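Local coordinates for protein SCO1 homolog 1, mitochondrial (Arabidopsis thaliana, PDB 6N5U) that is thought to act as a mitochondrial copper chaperone in inserting copper into cytochrome c oxidase and is essential for embryo development, at residues A[51-56]-A[133-138]. Residues are numbered along the deposited sequence; the frame is centred on the assembly and turned at random.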
loop_
_atom_site.group_PDB
_atom_site.type_symbol
_atom_site.label_atom_id
_atom_site.label_comp_id
_atom_site.label_asym_id
_atom_site.label_seq_id
_atom_site.Cartn_x
_atom_site.Cartn_y
_atom_site.Cartn_z
ATOM N N ILE A 51 -3.961 -5.735 8.075
ATOM C CA ILE A 51 -4.485 -5.683 9.454
ATOM C C ILE A 51 -3.388 -5.030 10.332
ATOM O O ILE A 51 -3.695 -4.078 11.064
ATOM C CB ILE A 51 -4.987 -7.063 10.005
ATOM C CG1 ILE A 51 -6.292 -7.512 9.332
ATOM C CG2 ILE A 51 -5.177 -7.007 11.526
ATOM C CD1 ILE A 51 -6.550 -9.039 9.378
ATOM N N LYS A 52 -2.110 -5.503 10.187
ATOM C CA LYS A 52 -0.900 -4.977 10.846
ATOM C C LYS A 52 -0.791 -3.474 10.583
ATOM O O LYS A 52 -0.684 -2.707 11.526
ATOM C CB LYS A 52 0.363 -5.672 10.290
ATOM C CG LYS A 52 1.658 -5.372 11.065
ATOM C CD LYS A 52 2.927 -5.348 10.201
ATOM C CE LYS A 52 3.237 -6.636 9.472
ATOM N NZ LYS A 52 4.498 -6.514 8.694
ATOM N N LEU A 53 -0.882 -3.060 9.301
ATOM C CA LEU A 53 -0.822 -1.662 8.882
ATOM C C LEU A 53 -1.932 -0.792 9.491
ATOM O O LEU A 53 -1.630 0.286 9.988
ATOM C CB LEU A 53 -0.798 -1.556 7.347
ATOM C CG LEU A 53 -0.676 -0.154 6.750
ATOM C CD1 LEU A 53 0.553 0.593 7.309
ATOM C CD2 LEU A 53 -0.671 -0.220 5.213
ATOM N N ALA A 54 -3.194 -1.257 9.483
ATOM C CA ALA A 54 -4.321 -0.519 10.020
ATOM C C ALA A 54 -4.140 -0.294 11.511
ATOM O O ALA A 54 -4.302 0.838 11.973
ATOM C CB ALA A 54 -5.596 -1.278 9.749
ATOM N N ALA A 55 -3.724 -1.340 12.256
ATOM C CA ALA A 55 -3.496 -1.231 13.698
ATOM C C ALA A 55 -2.286 -0.358 13.980
ATOM O O ALA A 55 -2.281 0.348 14.992
ATOM C CB ALA A 55 -3.325 -2.605 14.318
ATOM N N ALA A 56 -1.272 -0.378 13.064
ATOM C CA ALA A 56 -0.060 0.450 13.166
ATOM C C ALA A 56 -0.433 1.940 12.984
ATOM O O ALA A 56 -0.015 2.760 13.807
ATOM C CB ALA A 56 0.978 0.021 12.152
ATOM N N ILE A 133 6.639 -8.593 -0.591
ATOM C CA ILE A 133 5.881 -8.238 0.628
ATOM C C ILE A 133 6.617 -7.056 1.201
ATOM O O ILE A 133 7.679 -7.201 1.835
ATOM C CB ILE A 133 5.653 -9.414 1.603
ATOM C CG1 ILE A 133 4.920 -10.552 0.868
ATOM C CG2 ILE A 133 4.868 -8.948 2.838
ATOM C CD1 ILE A 133 5.475 -11.924 1.111
ATOM N N VAL A 134 6.103 -5.861 0.851
ATOM C CA VAL A 134 6.759 -4.589 1.092
ATOM C C VAL A 134 5.833 -3.454 1.611
ATOM O O VAL A 134 4.670 -3.398 1.252
ATOM C CB VAL A 134 7.407 -4.208 -0.280
ATOM C CG1 VAL A 134 7.970 -2.817 -0.265
ATOM C CG2 VAL A 134 8.499 -5.188 -0.687
ATOM N N MET A 135 6.391 -2.530 2.405
ATOM C CA MET A 135 5.755 -1.305 2.882
ATOM C C MET A 135 6.774 -0.190 2.732
ATOM O O MET A 135 7.966 -0.372 3.041
ATOM C CB MET A 135 5.233 -1.399 4.328
ATOM C CG MET A 135 4.045 -2.298 4.463
ATOM S SD MET A 135 3.460 -2.610 6.124
ATOM C CE MET A 135 4.990 -3.391 6.896
ATOM N N TYR A 136 6.306 0.958 2.244
ATOM C CA TYR A 136 7.164 2.103 1.964
ATOM C C TYR A 136 6.674 3.325 2.689
ATOM O O TYR A 136 5.572 3.801 2.409
ATOM C CB TYR A 136 7.180 2.400 0.450
ATOM C CG TYR A 136 7.803 1.339 -0.418
ATOM C CD1 TYR A 136 9.178 1.129 -0.415
ATOM C CD2 TYR A 136 7.030 0.590 -1.301
ATOM C CE1 TYR A 136 9.771 0.188 -1.253
ATOM C CE2 TYR A 136 7.615 -0.345 -2.160
ATOM C CZ TYR A 136 8.989 -0.540 -2.133
ATOM O OH TYR A 136 9.588 -1.525 -2.878
ATOM N N LEU A 137 7.479 3.845 3.611
ATOM C CA LEU A 137 7.063 5.033 4.328
ATOM C C LEU A 137 7.562 6.231 3.528
ATOM O O LEU A 137 8.767 6.488 3.467
ATOM C CB LEU A 137 7.559 5.011 5.797
ATOM C CG LEU A 137 7.591 6.337 6.578
ATOM C CD1 LEU A 137 6.219 6.699 7.132
ATOM C CD2 LEU A 137 8.618 6.283 7.664
ATOM N N MET A 138 6.626 6.892 2.837
ATOM C CA MET A 138 6.828 8.109 2.051
ATOM C C MET A 138 6.525 9.264 2.999
ATOM O O MET A 138 5.685 9.114 3.892
ATOM C CB MET A 138 5.836 8.177 0.868
ATOM C CG MET A 138 5.947 7.036 -0.117
ATOM S SD MET A 138 7.563 6.934 -0.925
ATOM C CE MET A 138 8.037 5.423 -0.355
#
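Met135 reaches from segment 133-138 to the helical segment 51-56 and meets two consecutive side chains there, Lys52 and Leu53. The apolar contact is loose, Met135 SD lying 4.5 Å from Leu53 CD1. CG of Met135 stands anti to the carbonyl carbon (chi1 -70°) and chi2 is extended at 174°, which carries the sulfur straight out toward the helix; the bend at chi3 then turns CE to the lysine. A long, unbranched thioether suits this span, since the CA atoms of Leu53 and Met135 are 8.9 Å apart, and Leu53 sits between helix and sheet, also touching Ile34 of strand 32-38.

Helix 45-64 packing on a sheet in which strand 135-138 runs antiparallel between 32-38 and 144-148 belongs to the thioredoxin fold of this copper-binding domain. The copper ligand Cys46 lies near the start of the same helix, and the side chain of Met135 is about 11 Å from the copper(I) ion.

Lys52 NZ comes to 3.6 Å from Met135 CE, a van der Waals contact with the methyl, while its charge is answered by a salt bridge to Glu49 one turn earlier and a weak hydrogen bond to His152 O. Lysine suits a buried place here, since its side chain also touches Val154 of helix 154-167 and its ammonium end has polar partners.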